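Local coordinates for protein PBP5 (PDB 3A3J) that removes the terminal D-alanine from the peptide side chains of cell-wall precursors, as a serine D-alanyl-D-alanine carboxypeptidase of the penicillin-binding protein family, at residues V115-N123 / N133-G141; P4-V13 / T24-Q32. All coordinates share one frame; numbering follows the deposited sequence.

Contact 1 (V115-N123 / N133-G141); sequences VPNFVETMN and NTNFTTPHG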
# COMPACT_ATOMS: atom_id res chain seq x y z
N VAL A 115 -20.90 -2.65 -13.35
CA VAL A 115 -20.30 -2.59 -12.01
C VAL A 115 -19.96 -3.97 -11.42
O VAL A 115 -18.85 -4.16 -10.88
CB VAL A 115 -21.20 -1.74 -11.03
CG1 VAL A 115 -20.70 -1.82 -9.63
CG2 VAL A 115 -21.22 -0.25 -11.51
N PRO A 116 -20.90 -4.93 -11.51
CA PRO A 116 -20.50 -6.27 -11.02
C PRO A 116 -19.20 -6.80 -11.69
O PRO A 116 -18.39 -7.44 -11.04
CB PRO A 116 -21.74 -7.14 -11.34
CG PRO A 116 -22.89 -6.16 -11.28
CD PRO A 116 -22.32 -4.88 -11.93
N ASN A 117 -18.97 -6.51 -12.96
CA ASN A 117 -17.79 -7.08 -13.57
C ASN A 117 -16.54 -6.34 -13.04
O ASN A 117 -15.51 -6.96 -12.76
CB ASN A 117 -17.90 -6.96 -15.08
CG ASN A 117 -18.97 -7.91 -15.67
OD1 ASN A 117 -19.49 -8.82 -15.00
ND2 ASN A 117 -19.30 -7.67 -16.92
N PHE A 118 -16.65 -5.01 -12.88
CA PHE A 118 -15.54 -4.22 -12.39
C PHE A 118 -15.11 -4.67 -11.01
O PHE A 118 -13.94 -4.73 -10.73
CB PHE A 118 -15.89 -2.73 -12.32
CG PHE A 118 -14.80 -1.87 -11.75
CD1 PHE A 118 -13.85 -1.32 -12.59
CD2 PHE A 118 -14.75 -1.60 -10.37
CE1 PHE A 118 -12.88 -0.48 -12.05
CE2 PHE A 118 -13.78 -0.79 -9.83
CZ PHE A 118 -12.85 -0.22 -10.67
N VAL A 119 -16.09 -4.97 -10.18
CA VAL A 119 -15.87 -5.34 -8.83
C VAL A 119 -15.00 -6.62 -8.82
O VAL A 119 -14.28 -6.90 -7.84
CB VAL A 119 -17.22 -5.61 -8.11
CG1 VAL A 119 -16.95 -6.26 -6.85
CG2 VAL A 119 -18.03 -4.31 -7.82
N GLU A 120 -15.12 -7.42 -9.89
CA GLU A 120 -14.49 -8.72 -9.93
C GLU A 120 -13.00 -8.52 -10.18
O GLU A 120 -12.19 -9.30 -9.68
CB GLU A 120 -15.16 -9.58 -11.01
CG GLU A 120 -15.07 -10.99 -10.70
CD GLU A 120 -15.37 -11.29 -9.22
OE1 GLU A 120 -16.37 -10.80 -8.64
OE2 GLU A 120 -14.60 -12.08 -8.65
N THR A 121 -12.65 -7.50 -10.97
CA THR A 121 -11.27 -7.07 -11.11
C THR A 121 -10.66 -6.59 -9.77
O THR A 121 -9.46 -6.82 -9.50
CB THR A 121 -11.17 -5.98 -12.13
OG1 THR A 121 -11.56 -6.53 -13.38
CG2 THR A 121 -9.72 -5.48 -12.32
N MET A 122 -11.48 -5.97 -8.93
CA MET A 122 -11.07 -5.50 -7.64
C MET A 122 -10.68 -6.74 -6.89
O MET A 122 -9.67 -6.75 -6.17
CB MET A 122 -12.23 -4.77 -6.86
CG MET A 122 -12.61 -3.38 -7.43
SD MET A 122 -14.10 -2.80 -6.57
CE MET A 122 -13.39 -2.00 -5.08
N ASN A 123 -11.51 -7.78 -7.03
CA ASN A 123 -11.28 -9.01 -6.25
C ASN A 123 -10.15 -9.82 -6.88
O ASN A 123 -9.47 -10.49 -6.19
CB ASN A 123 -12.52 -9.84 -6.03
CG ASN A 123 -13.49 -9.18 -5.05
OD1 ASN A 123 -13.07 -8.55 -4.09
ND2 ASN A 123 -14.81 -9.33 -5.29
N ASN A 133 -8.27 -11.30 4.14
CA ASN A 133 -9.33 -10.76 4.93
C ASN A 133 -10.05 -9.57 4.27
O ASN A 133 -10.63 -8.71 4.96
CB ASN A 133 -8.74 -10.34 6.28
CG ASN A 133 -8.53 -11.52 7.20
OD1 ASN A 133 -9.46 -12.27 7.44
ND2 ASN A 133 -7.32 -11.69 7.72
N THR A 134 -9.99 -9.54 2.95
CA THR A 134 -10.68 -8.57 2.19
C THR A 134 -11.65 -9.13 1.16
O THR A 134 -11.29 -10.06 0.42
CB THR A 134 -9.64 -7.72 1.47
OG1 THR A 134 -8.80 -7.15 2.46
CG2 THR A 134 -10.32 -6.58 0.70
N ASN A 135 -12.87 -8.55 1.06
CA ASN A 135 -13.73 -8.88 -0.09
C ASN A 135 -14.60 -7.68 -0.48
O ASN A 135 -15.29 -7.12 0.34
CB ASN A 135 -14.67 -10.06 0.24
CG ASN A 135 -15.52 -10.45 -0.95
OD1 ASN A 135 -14.98 -10.91 -1.92
ND2 ASN A 135 -16.79 -10.17 -0.92
N PHE A 136 -14.59 -7.31 -1.75
CA PHE A 136 -15.37 -6.17 -2.20
C PHE A 136 -16.64 -6.61 -2.91
O PHE A 136 -16.65 -7.60 -3.66
CB PHE A 136 -14.54 -5.29 -3.12
CG PHE A 136 -13.32 -4.73 -2.46
CD1 PHE A 136 -13.44 -3.81 -1.40
CD2 PHE A 136 -12.05 -5.15 -2.82
CE1 PHE A 136 -12.32 -3.29 -0.77
CE2 PHE A 136 -10.91 -4.63 -2.15
CZ PHE A 136 -11.04 -3.71 -1.15
N THR A 137 -17.71 -5.85 -2.69
CA THR A 137 -18.96 -6.05 -3.43
C THR A 137 -19.36 -4.80 -4.23
O THR A 137 -20.33 -4.86 -4.91
CB THR A 137 -20.11 -6.36 -2.48
OG1 THR A 137 -20.21 -5.30 -1.53
CG2 THR A 137 -19.97 -7.75 -1.72
N THR A 138 -18.61 -3.68 -4.16
CA THR A 138 -19.01 -2.40 -4.73
C THR A 138 -17.76 -1.68 -5.09
O THR A 138 -16.70 -1.98 -4.56
CB THR A 138 -19.72 -1.48 -3.68
OG1 THR A 138 -18.80 -1.16 -2.60
CG2 THR A 138 -20.99 -2.13 -3.10
N PRO A 139 -17.87 -0.67 -5.97
CA PRO A 139 -16.67 0.13 -6.21
C PRO A 139 -16.54 1.35 -5.22
O PRO A 139 -15.50 2.04 -5.22
CB PRO A 139 -16.85 0.59 -7.64
CG PRO A 139 -18.35 0.70 -7.82
CD PRO A 139 -19.00 -0.27 -6.85
N HIS A 140 -17.54 1.54 -4.34
CA HIS A 140 -17.52 2.71 -3.49
C HIS A 140 -17.44 2.44 -2.01
O HIS A 140 -17.11 3.35 -1.27
CB HIS A 140 -18.77 3.57 -3.77
CG HIS A 140 -20.04 2.77 -3.95
ND1 HIS A 140 -20.59 1.99 -2.95
CD2 HIS A 140 -20.87 2.65 -5.02
CE1 HIS A 140 -21.70 1.42 -3.39
NE2 HIS A 140 -21.90 1.81 -4.64
N GLY A 141 -17.87 1.27 -1.53
CA GLY A 141 -17.69 0.93 -0.12
C GLY A 141 -18.93 1.05 0.75
O GLY A 141 -18.85 0.98 1.98

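Contact 2 (P4-V13 / T24-Q32); sequences PPQITAQTYV and TALNPDQRQ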
# COMPACT_ATOMS: atom_id res chain seq x y z
N PRO A 4 4.88 0.64 22.76
CA PRO A 4 3.91 1.09 21.75
C PRO A 4 3.00 2.20 22.30
O PRO A 4 2.68 2.19 23.50
CB PRO A 4 3.08 -0.18 21.47
CG PRO A 4 3.31 -1.09 22.68
CD PRO A 4 4.72 -0.79 23.10
N PRO A 5 2.55 3.16 21.46
CA PRO A 5 1.70 4.16 22.05
C PRO A 5 0.34 3.58 22.35
O PRO A 5 0.01 2.48 21.89
CB PRO A 5 1.59 5.27 20.98
CG PRO A 5 2.31 4.74 19.76
CD PRO A 5 2.53 3.25 19.99
N GLN A 6 -0.42 4.30 23.14
CA GLN A 6 -1.77 3.92 23.44
C GLN A 6 -2.68 4.62 22.42
O GLN A 6 -2.68 5.84 22.33
CB GLN A 6 -2.10 4.34 24.86
CG GLN A 6 -3.56 4.39 25.11
CD GLN A 6 -4.14 3.02 25.35
OE1 GLN A 6 -5.25 2.71 24.89
NE2 GLN A 6 -3.39 2.19 26.08
N ILE A 7 -3.46 3.83 21.68
CA ILE A 7 -4.14 4.29 20.45
C ILE A 7 -5.60 4.06 20.65
O ILE A 7 -5.99 2.98 21.08
CB ILE A 7 -3.66 3.45 19.29
CG1 ILE A 7 -2.16 3.68 19.13
CG2 ILE A 7 -4.40 3.79 17.97
CD1 ILE A 7 -1.83 5.12 18.69
N THR A 8 -6.41 5.08 20.41
CA THR A 8 -7.85 4.95 20.52
C THR A 8 -8.40 4.48 19.18
O THR A 8 -8.65 5.31 18.28
CB THR A 8 -8.41 6.34 20.81
OG1 THR A 8 -8.31 6.57 22.20
CG2 THR A 8 -9.85 6.47 20.45
N ALA A 9 -8.57 3.18 19.00
CA ALA A 9 -9.08 2.68 17.71
C ALA A 9 -9.36 1.22 17.86
O ALA A 9 -8.68 0.54 18.60
CB ALA A 9 -8.09 2.89 16.63
N GLN A 10 -10.35 0.71 17.14
CA GLN A 10 -10.71 -0.67 17.30
C GLN A 10 -9.61 -1.54 16.75
O GLN A 10 -9.31 -2.59 17.30
CB GLN A 10 -12.02 -0.96 16.59
CG GLN A 10 -13.24 -0.27 17.18
CD GLN A 10 -14.56 -0.94 16.67
OE1 GLN A 10 -14.54 -1.79 15.78
NE2 GLN A 10 -15.68 -0.54 17.23
N THR A 11 -8.93 -1.06 15.70
CA THR A 11 -8.00 -1.87 14.95
C THR A 11 -7.03 -0.87 14.39
O THR A 11 -7.44 0.26 14.14
CB THR A 11 -8.78 -2.46 13.71
OG1 THR A 11 -9.49 -3.63 14.09
CG2 THR A 11 -7.94 -2.68 12.59
N TYR A 12 -5.77 -1.27 14.16
CA TYR A 12 -4.80 -0.43 13.51
C TYR A 12 -3.52 -1.16 13.17
O TYR A 12 -3.20 -2.21 13.73
CB TYR A 12 -4.46 0.76 14.41
CG TYR A 12 -3.74 0.45 15.73
CD1 TYR A 12 -2.35 0.29 15.81
CD2 TYR A 12 -4.46 0.37 16.88
CE1 TYR A 12 -1.71 0.05 17.06
CE2 TYR A 12 -3.87 0.16 18.06
CZ TYR A 12 -2.51 0.01 18.17
OH TYR A 12 -2.02 -0.23 19.43
N VAL A 13 -2.74 -0.59 12.29
CA VAL A 13 -1.51 -1.23 11.98
C VAL A 13 -0.59 -0.08 11.62
O VAL A 13 -1.08 0.95 11.12
CB VAL A 13 -1.65 -2.21 10.77
CG1 VAL A 13 -1.40 -1.49 9.48
CG2 VAL A 13 -0.63 -3.29 10.86
N THR A 24 3.91 -1.83 14.91
CA THR A 24 2.98 -2.04 16.04
C THR A 24 1.58 -2.39 15.44
O THR A 24 1.42 -2.17 14.28
CB THR A 24 2.96 -0.82 17.04
OG1 THR A 24 2.16 -1.17 18.15
CG2 THR A 24 2.37 0.49 16.46
N ALA A 25 0.65 -3.01 16.18
CA ALA A 25 -0.64 -3.40 15.63
C ALA A 25 -1.63 -3.76 16.74
O ALA A 25 -1.23 -4.15 17.83
CB ALA A 25 -0.49 -4.58 14.63
N LEU A 26 -2.92 -3.60 16.47
CA LEU A 26 -4.00 -4.11 17.31
C LEU A 26 -5.06 -4.71 16.35
O LEU A 26 -5.54 -4.01 15.47
CB LEU A 26 -4.61 -2.98 18.14
CG LEU A 26 -5.87 -3.38 18.89
CD1 LEU A 26 -5.51 -4.51 19.88
CD2 LEU A 26 -6.55 -2.23 19.59
N ASN A 27 -5.36 -6.01 16.50
CA ASN A 27 -6.28 -6.77 15.63
C ASN A 27 -6.09 -6.46 14.16
O ASN A 27 -7.02 -6.09 13.49
CB ASN A 27 -7.72 -6.45 15.97
CG ASN A 27 -8.02 -6.63 17.41
OD1 ASN A 27 -7.66 -7.65 17.98
ND2 ASN A 27 -8.68 -5.65 18.03
N PRO A 28 -4.87 -6.63 13.66
CA PRO A 28 -4.57 -6.20 12.32
C PRO A 28 -5.36 -6.98 11.26
O PRO A 28 -5.45 -6.51 10.12
CB PRO A 28 -3.06 -6.51 12.17
CG PRO A 28 -2.74 -7.53 13.26
CD PRO A 28 -3.72 -7.26 14.37
N ASP A 29 -5.82 -8.19 11.62
CA ASP A 29 -6.46 -9.13 10.68
C ASP A 29 -7.94 -9.23 11.02
O ASP A 29 -8.70 -9.87 10.33
CB ASP A 29 -5.84 -10.54 10.73
CG ASP A 29 -4.37 -10.54 10.32
OD1 ASP A 29 -4.03 -10.02 9.23
OD2 ASP A 29 -3.54 -11.07 11.12
N GLN A 30 -8.40 -8.51 12.03
CA GLN A 30 -9.85 -8.48 12.28
C GLN A 30 -10.63 -7.78 11.13
O GLN A 30 -10.22 -6.73 10.62
CB GLN A 30 -10.15 -7.83 13.60
CG GLN A 30 -11.61 -7.82 13.96
CD GLN A 30 -11.86 -6.81 15.06
OE1 GLN A 30 -12.63 -5.87 14.90
NE2 GLN A 30 -11.13 -6.95 16.14
N ARG A 31 -11.73 -8.39 10.71
CA ARG A 31 -12.51 -7.85 9.58
C ARG A 31 -13.34 -6.59 9.96
O ARG A 31 -13.99 -6.54 11.01
CB ARG A 31 -13.43 -8.94 8.98
CG ARG A 31 -12.59 -10.00 8.32
CD ARG A 31 -13.33 -11.22 7.95
NE ARG A 31 -12.46 -12.02 7.09
CZ ARG A 31 -12.91 -12.96 6.25
NH1 ARG A 31 -14.20 -13.21 6.18
NH2 ARG A 31 -12.06 -13.64 5.47
N GLN A 32 -13.29 -5.60 9.08
CA GLN A 32 -13.89 -4.33 9.30
C GLN A 32 -14.58 -3.89 8.02
O GLN A 32 -14.12 -4.20 6.91
CB GLN A 32 -12.78 -3.30 9.61
CG GLN A 32 -12.27 -3.36 11.03
CD GLN A 32 -13.17 -2.60 11.94
OE1 GLN A 32 -13.76 -1.62 11.54
NE2 GLN A 32 -13.28 -3.04 13.14

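Contact 1 (V115-N123 / N133-G141)
M122, on helix 115-128, reaches into the loop 133-141 and ends between F136 and P139. Its methyl CE lies over one face of the F136 ring, displaced toward the rim, 3.8 Å from F136 CG. The contact is CH-pi. SD stands obliquely to the ring, so the pair also counts as a Met-aromatic contact. The side chain is bent at its last torsion (chi3 86°), which turns CE back over the ring. SD and CE of M122 both lie 3.4 Å from T138 O; the sulfur also touches P139 CA.

The P139 ring packs on V115 and F118, in the first turn of helix 115-128. V115 CG1 touches P139 CD at 3.6 Å, and F118 CE2 lies 4.0 Å from P139 CB. One turn on from V115, V119 packs on main chain: its CG1 is 3.5 Å from F136 O, and CG2 lies by T137 O.

The polar end belongs to N123. Its amide makes a two-bond ring with the backbone of F136. F136 N donates to N123 OD1 (3.1 Å), and N123 ND2 donates to F136 O (3.0 Å). Both bonds are nearly straight and both use lone pairs in the carbonyl plane. Together they fix which way the amide is flipped. N135 ND2 turns to N146 O instead.

T138 OG1 accepts from G141 N at 2.8 Å, an ST motif that turns the chain after P139. Beyond it, H140 O bonds K39 NZ and P139 O bonds T42 OG1. K39 is the likely proton acceptor. The contact thus joins helix 115-128 to a loop beside the SxxK active site of the beta-lactamase/penicillin-binding-protein fold.

Contact 2 (P4-V13 / T24-Q32)
This is an antiparallel strand pairing at the edge of the five-stranded sheet, where the short outer strand 25-26 lies against strand 11-16. Y12 and L26 form the hydrogen-bonded pair. Y12 N donates to L26 O at 3.0 Å, and L26 N donates to Y12 O at 3.1 Å. V13 and A25 follow as a non-hydrogen-bonded pair, with V13 CG2 4.0 Å from A25 CB. P28 CB also flanks V13 CG2, and A151 and A155 of helix 151-164 adjoin V13.

The Y12 ring lies flat along the outer strand. Its chi1 of 65° sets CG between the backbone N and the carbonyl carbon, and this folds the ring back over L26. One face receives the backbone N of L26 over its centre, and L26 CB approaches CE2 of Y12 to 3.2 Å, a tight fit. I7 CG2 lies over the opposite face, near the rim. T24 CG2 meets the ring at its edge, and W248 and L245 of helix 235-252 lie next to T24.

Side-chain amides extend the pairing beyond the strand. N27 ND2 donates to the backbone Q10 O at 3.2 Å, nearly head-on to the carbonyl. Q32 NE2 donates to Q10 OE1, also at 3.2 Å, with the two amide planes 82° apart. A weak bond from Q32 NE2 to Q30 OE1 adds a second acceptor. A type I turn from N27 to Q30 carries the chain between these amides.

Q10 and T11 both face M230 of strand 224-232, a classic beta bulge. An edge strand paired to a bulged neighbour thus closes one side of the antiparallel sheet of the penicillin-binding domain.

How the contacts relate
The two contacts come in series along the chain. Contact 2 closes before contact 1 opens, and their centres are about 24 Å apart. All four segments lie in the range of the carboxypeptidase family. Contact 2 belongs to the edge of the five-stranded sheet, whereas contact 1 belongs to the helical part beside the SxxK residues. They meet directly where R31 NE probably bonds N133 OD1 at 3.0 Å. Helix 151-164 is a second tie: its R152 pairs with D29, while D153 accepts from T134. The sheet edge and the loop next to the catalytic residues are therefore joined within one domain.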